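Local structure of frutapin (Artocarpus altilis, 5TQZ) at residues 94-99 with 138-143; 69-74 with 104-109; 128-133 with 144-149; 31-36 with 63-68. The protein probably acts as a carbohydrate-binding lectin of the jacalin-related family, with alpha-D-glucopyranose bound in this crystal. All coordinates share one frame; numbering follows the deposited sequence.

Interaction 1: 94-99 with 138-143. With GLC (alpha-D-glucopyranose), chain E.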
loop_
_atom_site.group_PDB
_atom_site.type_symbol
_atom_site.label_atom_id
_atom_site.label_comp_id
_atom_site.label_asym_id
_atom_site.label_seq_id
_atom_site.Cartn_x
_atom_site.Cartn_y
_atom_site.Cartn_z
ATOM N N THR A 94 0.467 34.432 -8.994
ATOM C CA THR A 94 0.272 33.069 -8.859
ATOM C C THR A 94 -0.623 32.852 -7.642
ATOM O O THR A 94 -0.557 33.658 -6.697
ATOM C CB THR A 94 1.658 32.269 -8.810
ATOM O OG1 THR A 94 2.582 32.737 -7.807
ATOM C CG2 THR A 94 2.267 32.478 -10.136
ATOM N N PRO A 95 -1.532 31.863 -7.699
ATOM C CA PRO A 95 -2.328 31.552 -6.552
ATOM C C PRO A 95 -1.601 30.978 -5.348
ATOM O O PRO A 95 -0.580 30.425 -5.519
ATOM C CB PRO A 95 -3.397 30.522 -7.073
ATOM C CG PRO A 95 -2.751 29.941 -8.229
ATOM C CD PRO A 95 -1.704 30.873 -8.790
ATOM N N VAL A 96 -2.005 31.367 -4.128
ATOM C CA VAL A 96 -1.501 30.810 -2.889
ATOM C C VAL A 96 -2.604 30.136 -2.193
ATOM O O VAL A 96 -3.724 30.263 -2.654
ATOM C CB VAL A 96 -0.906 31.854 -2.025
ATOM C CG1 VAL A 96 0.192 32.618 -2.825
ATOM C CG2 VAL A 96 -1.928 32.830 -1.445
ATOM N N VAL A 97 -2.350 29.525 -1.021
ATOM C CA VAL A 97 -3.469 28.881 -0.238
ATOM C C VAL A 97 -3.971 30.018 0.599
ATOM O O VAL A 97 -3.185 30.554 1.455
ATOM C CB VAL A 97 -2.863 27.721 0.554
ATOM C CG1 VAL A 97 -3.961 27.104 1.469
ATOM C CG2 VAL A 97 -2.154 26.724 -0.387
ATOM N N ARG A 98 -5.171 30.477 0.334
ATOM C CA ARG A 98 -5.907 31.461 1.106
ATOM C C ARG A 98 -6.585 31.032 2.446
ATOM O O ARG A 98 -6.709 31.820 3.334
ATOM C CB ARG A 98 -6.939 32.116 0.241
ATOM C CG ARG A 98 -6.362 32.900 -0.966
ATOM C CD ARG A 98 -5.388 33.978 -0.726
ATOM N NE ARG A 98 -6.019 35.037 0.043
ATOM C CZ ARG A 98 -6.859 35.977 -0.411
ATOM N NH1 ARG A 98 -7.196 36.124 -1.682
ATOM N NH2 ARG A 98 -7.449 36.743 0.484
ATOM N N SER A 99 -7.019 29.791 2.444
ATOM C CA SER A 99 -7.734 29.200 3.538
ATOM C C SER A 99 -7.391 27.755 3.610
ATOM O O SER A 99 -7.189 27.106 2.578
ATOM C CB SER A 99 -9.261 29.339 3.238
ATOM O OG SER A 99 -9.942 29.091 4.489
ATOM N N GLY A 138 6.738 30.642 0.305
ATOM C CA GLY A 138 7.566 31.849 0.211
ATOM C C GLY A 138 7.418 32.758 1.405
ATOM O O GLY A 138 7.936 32.466 2.433
ATOM N N ASP A 139 6.796 33.929 1.250
ATOM C CA ASP A 139 6.238 34.586 2.450
ATOM C C ASP A 139 5.011 33.977 2.843
ATOM O O ASP A 139 4.553 34.199 3.971
ATOM C CB ASP A 139 5.976 36.047 2.157
ATOM C CG ASP A 139 7.240 36.828 2.134
ATOM O OD1 ASP A 139 7.951 36.706 3.177
ATOM O OD2 ASP A 139 7.541 37.472 1.079
ATOM N N LEU A 140 4.421 33.187 1.981
ATOM C CA LEU A 140 3.097 32.570 2.181
ATOM C C LEU A 140 3.183 31.097 1.790
ATOM O O LEU A 140 4.162 30.622 1.142
ATOM C CB LEU A 140 1.958 33.193 1.262
ATOM C CG LEU A 140 1.639 34.609 1.702
ATOM C CD1 LEU A 140 0.911 35.228 0.629
ATOM C CD2 LEU A 140 0.797 34.781 2.944
ATOM N N LEU A 141 2.158 30.388 2.200
ATOM C CA LEU A 141 1.911 28.939 1.755
ATOM C C LEU A 141 1.416 28.998 0.348
ATOM O O LEU A 141 0.188 29.201 0.158
ATOM C CB LEU A 141 0.960 28.205 2.642
ATOM C CG LEU A 141 0.807 26.680 2.323
ATOM C CD1 LEU A 141 2.141 25.877 2.476
ATOM C CD2 LEU A 141 -0.337 25.985 3.073
ATOM N N ASP A 142 2.292 28.928 -0.664
ATOM C CA ASP A 142 1.884 28.956 -2.012
ATOM C C ASP A 142 1.043 27.738 -2.423
ATOM O O ASP A 142 0.055 27.865 -3.284
ATOM C CB ASP A 142 3.103 29.045 -2.963
ATOM C CG ASP A 142 3.710 30.389 -2.928
ATOM O OD1 ASP A 142 4.407 30.575 -1.944
ATOM O OD2 ASP A 142 3.377 31.202 -3.776
ATOM N N ALA A 143 1.486 26.544 -1.942
ATOM C CA ALA A 143 0.877 25.271 -2.410
ATOM C C ALA A 143 0.843 24.249 -1.291
ATOM O O ALA A 143 1.733 24.335 -0.431
ATOM C CB ALA A 143 1.617 24.694 -3.604
HETATM C C1 GLC E . 7.409 35.122 -1.823
HETATM C C2 GLC E . 7.906 34.741 -3.230
HETATM C C3 GLC E . 6.773 34.357 -4.216
HETATM C C4 GLC E . 5.626 33.653 -3.515
HETATM C C5 GLC E . 5.073 34.664 -2.542
HETATM C C6 GLC E . 4.152 34.132 -1.502
HETATM O O1 GLC E . 7.936 36.180 -0.975
HETATM O O2 GLC E . 8.813 35.626 -3.882
HETATM O O3 GLC E . 7.336 33.478 -5.186
HETATM O O4 GLC E . 4.620 33.322 -4.471
HETATM O O5 GLC E . 6.039 35.402 -1.816
HETATM O O6 GLC E . 4.725 32.986 -0.838
HETATM O O HOH W 1 2.056 30.696 -6.017
#

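Interaction 2: 69-74 with 104-109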
loop_
_atom_site.group_PDB
_atom_site.type_symbol
_atom_site.label_atom_id
_atom_site.label_comp_id
_atom_site.label_asym_id
_atom_site.label_seq_id
_atom_site.Cartn_x
_atom_site.Cartn_y
_atom_site.Cartn_z
ATOM N N GLU A 69 -4.182 20.456 17.879
ATOM C CA GLU A 69 -3.668 19.245 18.540
ATOM C C GLU A 69 -4.783 18.150 18.390
ATOM O O GLU A 69 -5.830 18.227 19.014
ATOM C CB GLU A 69 -3.410 19.465 20.062
ATOM C CG GLU A 69 -2.589 18.210 20.652
ATOM C CD GLU A 69 -1.649 18.433 21.767
ATOM O OE1 GLU A 69 -1.769 19.436 22.506
ATOM O OE2 GLU A 69 -0.702 17.589 21.799
ATOM N N LEU A 70 -4.480 17.138 17.597
ATOM C CA LEU A 70 -5.424 15.964 17.520
ATOM C C LEU A 70 -5.174 14.937 18.602
ATOM O O LEU A 70 -4.015 14.790 19.028
ATOM C CB LEU A 70 -5.198 15.248 16.192
ATOM C CG LEU A 70 -5.150 16.152 14.977
ATOM C CD1 LEU A 70 -4.893 15.363 13.666
ATOM C CD2 LEU A 70 -6.438 16.881 14.868
ATOM N N GLN A 71 -6.237 14.242 19.107
ATOM C CA GLN A 71 -6.009 13.132 20.079
ATOM C C GLN A 71 -5.581 11.863 19.358
ATOM O O GLN A 71 -6.346 10.839 19.148
ATOM C CB GLN A 71 -7.291 12.859 20.900
ATOM C CG GLN A 71 -7.988 13.987 21.665
ATOM C CD GLN A 71 -9.580 13.976 21.619
ATOM O OE1 GLN A 71 -10.260 12.925 21.693
ATOM N NE2 GLN A 71 -10.154 15.171 21.527
ATOM N N PHE A 72 -4.383 11.920 18.899
ATOM C CA PHE A 72 -3.836 10.807 18.105
ATOM C C PHE A 72 -3.578 9.592 19.060
ATOM O O PHE A 72 -3.121 9.728 20.214
ATOM C CB PHE A 72 -2.603 11.248 17.309
ATOM C CG PHE A 72 -1.718 10.107 16.862
ATOM C CD1 PHE A 72 -0.832 9.434 17.808
ATOM C CD2 PHE A 72 -1.707 9.690 15.594
ATOM C CE1 PHE A 72 -0.051 8.386 17.355
ATOM C CE2 PHE A 72 -1.017 8.632 15.165
ATOM C CZ PHE A 72 -0.112 7.971 16.064
ATOM N N PRO A 73 -3.866 8.382 18.576
ATOM C CA PRO A 73 -4.202 8.061 17.183
ATOM C C PRO A 73 -5.723 7.772 16.954
ATOM O O PRO A 73 -6.098 7.460 15.796
ATOM C CB PRO A 73 -3.481 6.705 16.972
ATOM C CG PRO A 73 -3.420 6.129 18.310
ATOM C CD PRO A 73 -3.267 7.258 19.286
ATOM N N GLU A 74 -6.519 7.816 17.997
ATOM C CA GLU A 74 -7.940 7.550 17.867
ATOM C C GLU A 74 -8.602 8.654 17.057
ATOM O O GLU A 74 -9.608 8.409 16.342
ATOM C CB GLU A 74 -8.567 7.498 19.225
ATOM C CG GLU A 74 -8.042 6.344 20.108
ATOM C CD GLU A 74 -6.736 6.689 20.698
ATOM O OE1 GLU A 74 -6.566 7.902 21.033
ATOM O OE2 GLU A 74 -5.885 5.770 20.814
ATOM N N THR A 104 -12.126 16.050 11.679
ATOM C CA THR A 104 -11.661 14.805 12.178
ATOM C C THR A 104 -12.792 13.746 12.367
ATOM O O THR A 104 -13.987 14.122 12.355
ATOM C CB THR A 104 -10.969 14.942 13.558
ATOM O OG1 THR A 104 -11.903 15.157 14.554
ATOM C CG2 THR A 104 -10.052 16.109 13.567
ATOM N N ASN A 105 -12.404 12.508 12.563
ATOM C CA ASN A 105 -13.364 11.462 12.715
ATOM C C ASN A 105 -14.200 11.598 14.003
ATOM O O ASN A 105 -15.204 10.899 14.186
ATOM C CB ASN A 105 -12.734 10.108 12.801
ATOM C CG ASN A 105 -11.786 10.042 13.966
ATOM O OD1 ASN A 105 -11.013 11.010 14.241
ATOM N ND2 ASN A 105 -11.810 8.924 14.660
ATOM N N LYS A 106 -13.757 12.461 14.906
ATOM C CA LYS A 106 -14.507 12.725 16.134
ATOM C C LYS A 106 -15.486 13.904 15.992
ATOM O O LYS A 106 -16.008 14.414 17.050
ATOM C CB LYS A 106 -13.504 13.105 17.240
ATOM C CG LYS A 106 -12.574 11.971 17.681
ATOM C CD LYS A 106 -13.068 11.298 18.938
ATOM C CE LYS A 106 -12.182 10.104 19.261
ATOM N NZ LYS A 106 -13.003 8.860 19.378
ATOM N N GLY A 107 -15.646 14.445 14.804
ATOM C CA GLY A 107 -16.440 15.584 14.491
ATOM C C GLY A 107 -15.988 16.993 14.851
ATOM O O GLY A 107 -16.857 17.892 14.934
ATOM N N ARG A 108 -14.698 17.155 15.215
ATOM C CA ARG A 108 -14.118 18.473 15.399
ATOM C C ARG A 108 -13.864 19.043 14.002
ATOM O O ARG A 108 -13.378 18.324 13.130
ATOM C CB ARG A 108 -12.819 18.490 16.274
ATOM C CG ARG A 108 -12.875 17.960 17.787
ATOM C CD ARG A 108 -11.444 17.454 18.203
ATOM N NE ARG A 108 -10.784 18.303 19.121
ATOM C CZ ARG A 108 -9.490 18.364 19.434
ATOM N NH1 ARG A 108 -8.577 17.565 18.970
ATOM N NH2 ARG A 108 -9.105 19.335 20.299
ATOM N N THR A 109 -14.166 20.337 13.833
ATOM C CA THR A 109 -13.735 21.104 12.648
ATOM C C THR A 109 -12.655 22.088 13.176
ATOM O O THR A 109 -12.926 22.735 14.232
ATOM C CB THR A 109 -14.964 21.765 12.001
ATOM O OG1 THR A 109 -15.824 20.796 11.309
ATOM C CG2 THR A 109 -14.501 22.819 10.863
#

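Interaction 3: 128-133 with 144-149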
loop_
_atom_site.group_PDB
_atom_site.type_symbol
_atom_site.label_atom_id
_atom_site.label_comp_id
_atom_site.label_asym_id
_atom_site.label_seq_id
_atom_site.Cartn_x
_atom_site.Cartn_y
_atom_site.Cartn_z
ATOM N N GLY A 128 -8.300 5.543 4.741
ATOM C CA GLY A 128 -6.886 5.937 4.667
ATOM C C GLY A 128 -6.566 7.035 5.661
ATOM O O GLY A 128 -7.531 7.525 6.372
ATOM N N LEU A 129 -5.247 7.361 5.699
ATOM C CA LEU A 129 -4.776 8.275 6.691
ATOM C C LEU A 129 -3.807 9.224 6.040
ATOM O O LEU A 129 -3.018 8.789 5.163
ATOM C CB LEU A 129 -4.078 7.514 7.863
ATOM C CG LEU A 129 -4.795 6.761 8.904
ATOM C CD1 LEU A 129 -3.797 6.155 9.934
ATOM C CD2 LEU A 129 -5.838 7.599 9.607
ATOM N N VAL A 130 -3.904 10.469 6.417
ATOM C CA VAL A 130 -2.932 11.452 6.067
ATOM C C VAL A 130 -1.639 11.138 6.846
ATOM O O VAL A 130 -1.660 10.998 8.108
ATOM C CB VAL A 130 -3.348 12.890 6.425
ATOM C CG1 VAL A 130 -2.190 13.847 6.111
ATOM C CG2 VAL A 130 -4.617 13.254 5.614
ATOM N N VAL A 131 -0.560 10.911 6.101
ATOM C CA VAL A 131 0.690 10.606 6.618
ATOM C C VAL A 131 1.820 11.627 6.492
ATOM O O VAL A 131 2.949 11.307 6.873
ATOM C CB VAL A 131 1.196 9.171 6.306
ATOM C CG1 VAL A 131 0.285 8.099 6.856
ATOM C CG2 VAL A 131 1.375 8.917 4.876
ATOM N N GLY A 132 1.557 12.645 5.708
ATOM C CA GLY A 132 2.561 13.606 5.468
ATOM C C GLY A 132 2.024 14.756 4.579
ATOM O O GLY A 132 1.031 14.495 3.857
ATOM N N PHE A 133 2.741 15.870 4.667
ATOM C CA PHE A 133 2.412 17.042 3.843
ATOM C C PHE A 133 3.625 17.415 2.994
ATOM O O PHE A 133 4.744 17.100 3.337
ATOM C CB PHE A 133 1.993 18.135 4.762
ATOM C CG PHE A 133 0.657 17.977 5.311
ATOM C CD1 PHE A 133 -0.528 18.292 4.578
ATOM C CD2 PHE A 133 0.549 17.541 6.640
ATOM C CE1 PHE A 133 -1.730 18.187 5.286
ATOM C CE2 PHE A 133 -0.675 17.367 7.278
ATOM C CZ PHE A 133 -1.864 17.681 6.576
ATOM N N ILE A 144 -0.107 23.301 -1.330
ATOM C CA ILE A 144 -0.060 22.177 -0.390
ATOM C C ILE A 144 -0.587 20.879 -1.036
ATOM O O ILE A 144 -1.456 20.853 -1.923
ATOM C CB ILE A 144 -0.818 22.512 0.899
ATOM C CG1 ILE A 144 -0.593 21.508 2.074
ATOM C CG2 ILE A 144 -2.278 22.707 0.605
ATOM C CD1 ILE A 144 -1.226 22.139 3.279
ATOM N N GLY A 145 -0.006 19.746 -0.571
ATOM C CA GLY A 145 -0.452 18.389 -1.017
ATOM C C GLY A 145 -0.249 17.410 0.071
ATOM O O GLY A 145 0.339 17.745 1.087
ATOM N N VAL A 146 -0.929 16.286 -0.057
ATOM C CA VAL A 146 -0.953 15.307 1.029
ATOM C C VAL A 146 -0.614 13.899 0.629
ATOM O O VAL A 146 -1.020 13.368 -0.458
ATOM C CB VAL A 146 -2.250 15.117 1.824
ATOM C CG1 VAL A 146 -2.197 16.114 2.955
ATOM C CG2 VAL A 146 -3.447 15.088 0.933
ATOM N N HIS A 147 0.235 13.332 1.439
ATOM C CA HIS A 147 0.630 11.901 1.318
ATOM C C HIS A 147 -0.298 11.086 2.194
ATOM O O HIS A 147 -0.674 11.506 3.307
ATOM C CB HIS A 147 2.049 11.643 1.831
ATOM C CG HIS A 147 3.100 12.420 1.148
ATOM N ND1 HIS A 147 3.489 12.263 -0.152
ATOM C CD2 HIS A 147 3.933 13.327 1.681
ATOM C CE1 HIS A 147 4.511 13.071 -0.438
ATOM N NE2 HIS A 147 4.816 13.714 0.671
ATOM N N MET A 148 -0.667 9.903 1.717
ATOM C CA MET A 148 -1.774 9.063 2.322
ATOM C C MET A 148 -1.295 7.562 2.348
ATOM O O MET A 148 -0.576 7.132 1.445
ATOM C CB MET A 148 -3.091 9.171 1.513
ATOM C CG MET A 148 -3.573 10.574 1.328
ATOM S SD MET A 148 -5.151 10.544 0.390
ATOM C CE MET A 148 -6.094 9.756 1.661
ATOM N N ALA A 149 -1.693 6.850 3.372
ATOM C CA ALA A 149 -1.337 5.447 3.513
ATOM C C ALA A 149 -2.444 4.830 4.260
ATOM O O ALA A 149 -3.254 5.575 4.801
ATOM C CB ALA A 149 -0.099 5.284 4.312
#

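Interaction 4: 31-36 with 63-68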
loop_
_atom_site.group_PDB
_atom_site.type_symbol
_atom_site.label_atom_id
_atom_site.label_comp_id
_atom_site.label_asym_id
_atom_site.label_seq_id
_atom_site.Cartn_x
_atom_site.Cartn_y
_atom_site.Cartn_z
ATOM N N GLU A 31 0.550 23.196 13.079
ATOM C CA GLU A 31 0.874 24.615 13.497
ATOM C C GLU A 31 0.797 25.506 12.182
ATOM O O GLU A 31 1.382 25.233 11.194
ATOM C CB GLU A 31 2.279 24.708 14.119
ATOM C CG GLU A 31 2.394 23.912 15.423
ATOM C CD GLU A 31 3.860 23.709 15.938
ATOM O OE1 GLU A 31 4.856 24.136 15.246
ATOM O OE2 GLU A 31 4.068 23.082 17.032
ATOM N N LEU A 32 -0.061 26.456 12.161
ATOM C CA LEU A 32 -0.173 27.393 11.013
ATOM C C LEU A 32 -0.330 28.807 11.469
ATOM O O LEU A 32 -0.436 29.064 12.674
ATOM C CB LEU A 32 -1.236 26.945 10.008
ATOM C CG LEU A 32 -2.674 26.769 10.458
ATOM C CD1 LEU A 32 -3.426 28.103 10.480
ATOM C CD2 LEU A 32 -3.452 25.810 9.594
ATOM N N SER A 33 -0.256 29.719 10.543
ATOM C CA SER A 33 -0.506 31.143 10.800
ATOM C C SER A 33 -1.364 31.601 9.615
ATOM O O SER A 33 -1.376 30.993 8.587
ATOM C CB SER A 33 0.774 32.017 10.961
ATOM O OG SER A 33 1.425 32.290 9.740
ATOM N N TYR A 34 -2.095 32.646 9.858
ATOM C CA TYR A 34 -3.094 33.141 8.939
ATOM C C TYR A 34 -3.535 34.521 9.172
ATOM O O TYR A 34 -3.631 35.013 10.340
ATOM C CB TYR A 34 -4.409 32.238 8.978
ATOM C CG TYR A 34 -5.297 32.397 10.196
ATOM C CD1 TYR A 34 -6.209 33.493 10.306
ATOM C CD2 TYR A 34 -5.113 31.633 11.336
ATOM C CE1 TYR A 34 -7.002 33.686 11.403
ATOM C CE2 TYR A 34 -5.880 31.891 12.440
ATOM C CZ TYR A 34 -6.808 32.871 12.507
ATOM O OH TYR A 34 -7.585 33.216 13.636
ATOM N N LYS A 35 -4.009 35.114 8.065
ATOM C CA LYS A 35 -4.758 36.363 8.131
ATOM C C LYS A 35 -5.602 36.353 6.860
ATOM O O LYS A 35 -6.551 35.586 6.795
ATOM C CB LYS A 35 -3.707 37.523 8.304
ATOM C CG LYS A 35 -4.218 38.920 8.472
ATOM C CD LYS A 35 -5.309 39.013 9.493
ATOM C CE LYS A 35 -5.876 40.389 9.441
ATOM N NZ LYS A 35 -6.723 40.828 10.585
ATOM N N GLU A 36 -5.213 37.078 5.848
ATOM C CA GLU A 36 -5.865 37.017 4.505
ATOM C C GLU A 36 -5.609 35.716 3.816
ATOM O O GLU A 36 -6.408 35.390 2.971
ATOM C CB GLU A 36 -5.315 38.067 3.578
ATOM C CG GLU A 36 -5.520 39.454 4.042
ATOM C CD GLU A 36 -4.396 40.087 4.882
ATOM O OE1 GLU A 36 -3.456 39.464 5.443
ATOM O OE2 GLU A 36 -4.589 41.308 5.050
ATOM N N TYR A 63 1.068 37.291 11.362
ATOM C CA TYR A 63 -0.246 36.551 11.227
ATOM C C TYR A 63 -0.679 35.949 12.629
ATOM O O TYR A 63 0.127 35.875 13.451
ATOM C CB TYR A 63 -0.073 35.475 10.156
ATOM C CG TYR A 63 -0.226 35.975 8.732
ATOM C CD1 TYR A 63 -0.123 37.337 8.422
ATOM C CD2 TYR A 63 -0.340 35.120 7.726
ATOM C CE1 TYR A 63 -0.296 37.806 7.109
ATOM C CE2 TYR A 63 -0.571 35.584 6.464
ATOM C CZ TYR A 63 -0.584 36.879 6.204
ATOM O OH TYR A 63 -0.806 37.286 4.842
ATOM N N THR A 64 -1.923 35.441 12.805
ATOM C CA THR A 64 -2.350 34.836 14.037
ATOM C C THR A 64 -1.892 33.327 13.949
ATOM O O THR A 64 -2.152 32.644 13.007
ATOM C CB THR A 64 -3.872 34.848 14.038
ATOM O OG1 THR A 64 -4.252 36.209 14.037
ATOM C CG2 THR A 64 -4.512 34.055 15.190
ATOM N N ASN A 65 -1.249 32.827 15.006
ATOM C CA ASN A 65 -0.810 31.476 15.114
ATOM C C ASN A 65 -1.934 30.603 15.775
ATOM O O ASN A 65 -2.634 31.078 16.750
ATOM C CB ASN A 65 0.466 31.370 15.914
ATOM C CG ASN A 65 1.670 32.138 15.342
ATOM O OD1 ASN A 65 2.334 32.915 16.086
ATOM N ND2 ASN A 65 2.003 31.909 14.093
ATOM N N VAL A 66 -2.117 29.416 15.193
ATOM C CA VAL A 66 -3.088 28.492 15.832
ATOM C C VAL A 66 -2.359 27.133 15.886
ATOM O O VAL A 66 -1.553 26.846 15.100
ATOM C CB VAL A 66 -4.377 28.454 15.075
ATOM C CG1 VAL A 66 -4.102 28.124 13.670
ATOM C CG2 VAL A 66 -5.345 27.380 15.660
ATOM N N LYS A 67 -2.631 26.361 16.916
ATOM C CA LYS A 67 -2.039 25.069 17.113
ATOM C C LYS A 67 -3.219 24.084 17.239
ATOM O O LYS A 67 -4.074 24.348 18.012
ATOM C CB LYS A 67 -1.121 25.070 18.370
ATOM C CG LYS A 67 -0.553 23.741 18.877
ATOM C CD LYS A 67 0.418 23.798 20.114
ATOM C CE LYS A 67 0.908 22.425 20.520
ATOM N NZ LYS A 67 1.042 22.328 22.028
ATOM N N ILE A 68 -3.252 23.143 16.311
ATOM C CA ILE A 68 -4.284 22.142 16.116
ATOM C C ILE A 68 -3.677 20.881 16.743
ATOM O O ILE A 68 -2.792 20.285 16.125
ATOM C CB ILE A 68 -4.704 21.927 14.644
ATOM C CG1 ILE A 68 -5.448 23.143 14.139
ATOM C CG2 ILE A 68 -5.570 20.614 14.469
ATOM C CD1 ILE A 68 -5.384 23.229 12.660
#

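Interaction 1: 94-99 with 138-143
Val-97 N donates to Leu-141 O at 2.8 Å with an N-H...O angle of 170°, the one direct hydrogen bond between strands 95-99 and 141-143, whose short axes meet at 116° rather than lying alongside as sheet neighbours. One residue back, Val-96 CA makes a CA-H...O contact with Asp-142 O. The valine side chains fill in around this crossing. Val-97 sets its CB and CG2 against Leu-141 CD2, and Val-96 CG1 lies against Asp-142 OD2 at 3.6 Å, so an apolar methyl borders one side of the carboxylate. Asp-142 has CG anti to its carbonyl carbon (chi1 -73°), which turns the carboxylate to the sugar. There its two oxygens divide the work: OD1 accepts from glucose O6 at 2.7 Å and OD2 from glucose O4 at 2.6 Å, a two-point grip that fixes the rotation of the group. OD2 also accepts a hydrogen bond from a water that donates to Pro-95 O as well and accepts from Thr-94 OG1. Leu-140 N donates to glucose O6, while glucose O1 gives a very short 2.5 Å bond to Asp-139 OD2. Gly-16 N is also hydrogen-bonded to the ligand. Amides of the 138-140 loop, the carboxylates of Asp-139 and Asp-142, and Gly-16 N from a separate part of the chain surround the sugar, consistent with the carbohydrate site of jacalin-like lectins.

Interaction 2: 69-74 with 104-109
Arg-108 leaves its backbone with CG anti to the carbonyl carbon and bends at chi3 (108°), which carries its guanidinium to Glu-69 O, while Asn-105, with CG held between its N and carbonyl carbon (chi1 59°), brings its amide to Glu-74 O. Asn-105 sits in the type I beta turn Thr-104 to Gly-107 and Arg-108 follows it directly, where the chain links strands 95-104 and 109-114 of the jacalin-like fold; the Glu-69 and Glu-74 acceptors belong to the end of strand 64-69 and the loop after it. Arg-108 NH1 reaches Glu-69 O at 2.8 Å, with the oxygen tilted from the guanidinium plane. The same NH1 forms a salt bridge with Glu-75, so one nitrogen serves a carbonyl and a carboxylate. Over one guanidinium face stands Gln-71 NE2, 3.8 Å from Arg-108 NH1, its amide plane inclined 44° to the guanidinium; this is packing rather than a bond. The apolar part of the contact is Leu-70 CD2 against Thr-104 CG2 at 3.9 Å, the two side chains sliding past each other in opposite directions. Thr-104 OG1 accepts from Lys-106 N at 3.3 Å, the bond that defines an ST turn, and is also hydrogen-bonded to Glu-75. That glutamate, next after Glu-74 in the same loop, also accepts from Gln-71 N, so it bonds within its own loop and across to Thr-104 and Arg-108. Phe-72, Pro-73 and Glu-74 pack on N-terminal residues of the second subunit. Asn-105 ND2 donates to Glu-74 O at 2.8 Å, in the carbonyl plane, while Asn-105 OD1 accepts from Phe-76 N.

Interaction 3: 128-133 with 144-149
Leu-129 and Ala-149 exchange two backbone hydrogen bonds, Leu-129 N to Ala-149 O at 2.8 Å and Ala-149 N to Leu-129 O at 3.0 Å, which define an antiparallel hydrogen-bonded pair. Further along, His-147 O accepts from Val-131 N at 2.9 Å and, weakly, from Gly-132 N, while His-147 N donates to Gly-132 O at 2.8 Å from a position 36° out of the carbonyl plane. Two residues of 128-133 thus face one of 144-149: a classic beta bulge, with Val-131 and Gly-132 opposite His-147. The backbone at Gly-132 lies next to the imidazole, whose CD2 comes within 3.8 Å of Gly-132 C. With CG anti to its carbonyl carbon (chi1 -59°), His-147 is placed beside this glycine, and its two ring nitrogens are bonded outside the contact, NE2 to Asp-20 and ND1 to Thr-7.

Side chains then pack on both faces of the pair. On one, in the modelled conformers of Val-146 and Ile-144, each one of two, Val-130 CG1 touches Val-146 CG1 at 3.9 Å, the two valines crossing at about a right angle, and Ile-144 CG1 approaches Phe-133 CD1 at 4.1 Å. This face continues into the core, where Phe-41 meets the Phe-133 ring edge-to-face and Leu-123 and Ile-125 cover Val-130, Val-146 and Met-148. Near the chain end, Val-131 CG1 rests on Ala-149 CB at 3.8 Å, and both residues also pack on Ser-3 of the second subunit. Here is a bulged beta hairpin, strands 127-137 and 141-149 forming the central pair of one four-stranded sheet in the jacalin-like fold.

Interaction 4: 31-36 with 63-68
Tyr-63 and Lys-35 meet with the lysine CB over one face of the tyrosine ring, 3.6 Å from the centroid and 15° off its normal, a CH-pi contact. The ring also runs past the Tyr-34 backbone, and the Glu-36 side chain crosses it at about a right angle, with carboxylate and ring planes 48° apart. Tyr-34 lies side by side with Thr-64, both pointing the same way; Thr-64 CB sits over one ring face 4.1 Å from the centroid while Val-66 CG1 approaches near the ring plane. Its CG stands between the backbone N and carbonyl carbon (chi1 74°), which lays the ring over Thr-64. Leu-32 and Val-66 form the next parallel-pointing pair on that face, CD1 unusually tight against CG1, with Leu-32 CD2 near Ile-68 CD1 at 4.4 Å; Tyr-113 packs on Leu-32, Val-66 and Ile-68.

On the other face, Ser-33 CB touches Asn-65 ND2 at 3.4 Å, and Ser-33 OG finds its polar partner in Ser-40 N. Glu-31 forms a salt bridge with Lys-56, while its OE2 stays 5.9 Å from Lys-67 NZ, too far for another. Between the two faces, the backbones are joined by Val-66 N to Leu-32 O at 3.0 Å, Thr-64 N to Tyr-34 O at 3.0 Å, Tyr-34 N to Thr-64 O at 3.1 Å, and a weak return from Leu-32 N to Val-66 O. Strands 26-34 and 64-69 are antiparallel neighbours in a four-stranded sheet of the jacalin-like fold, 64-69 outermost within the chain. Backbone hydrogen bonds set their register, and apolar and CH-pi packing, rather than charge pairing, joins their side chains.

Interaction 1 holds the bound glucose, and the others lie at increasing distance from it. Interaction 4 is its neighbour, centres 13 Å apart: Arg-98 NE lies 3.0 Å from Glu-36 O, a probable hydrogen bond, and Leu-140 CD2 packs 3.5 Å from Tyr-63 OH. The side chain of Tyr-63 is about 9 Å from the sugar. Interaction 3, its centre 19 Å from that of interaction 1, continues the same strand 141-149, and the two touch where Val-97 CG2 meets Ile-144 N at 4.1 Å. Interaction 2 has its centre 26 Å from that of interaction 1; its segment 69-74 directly follows 63-68, and like interaction 3 it contacts the second subunit.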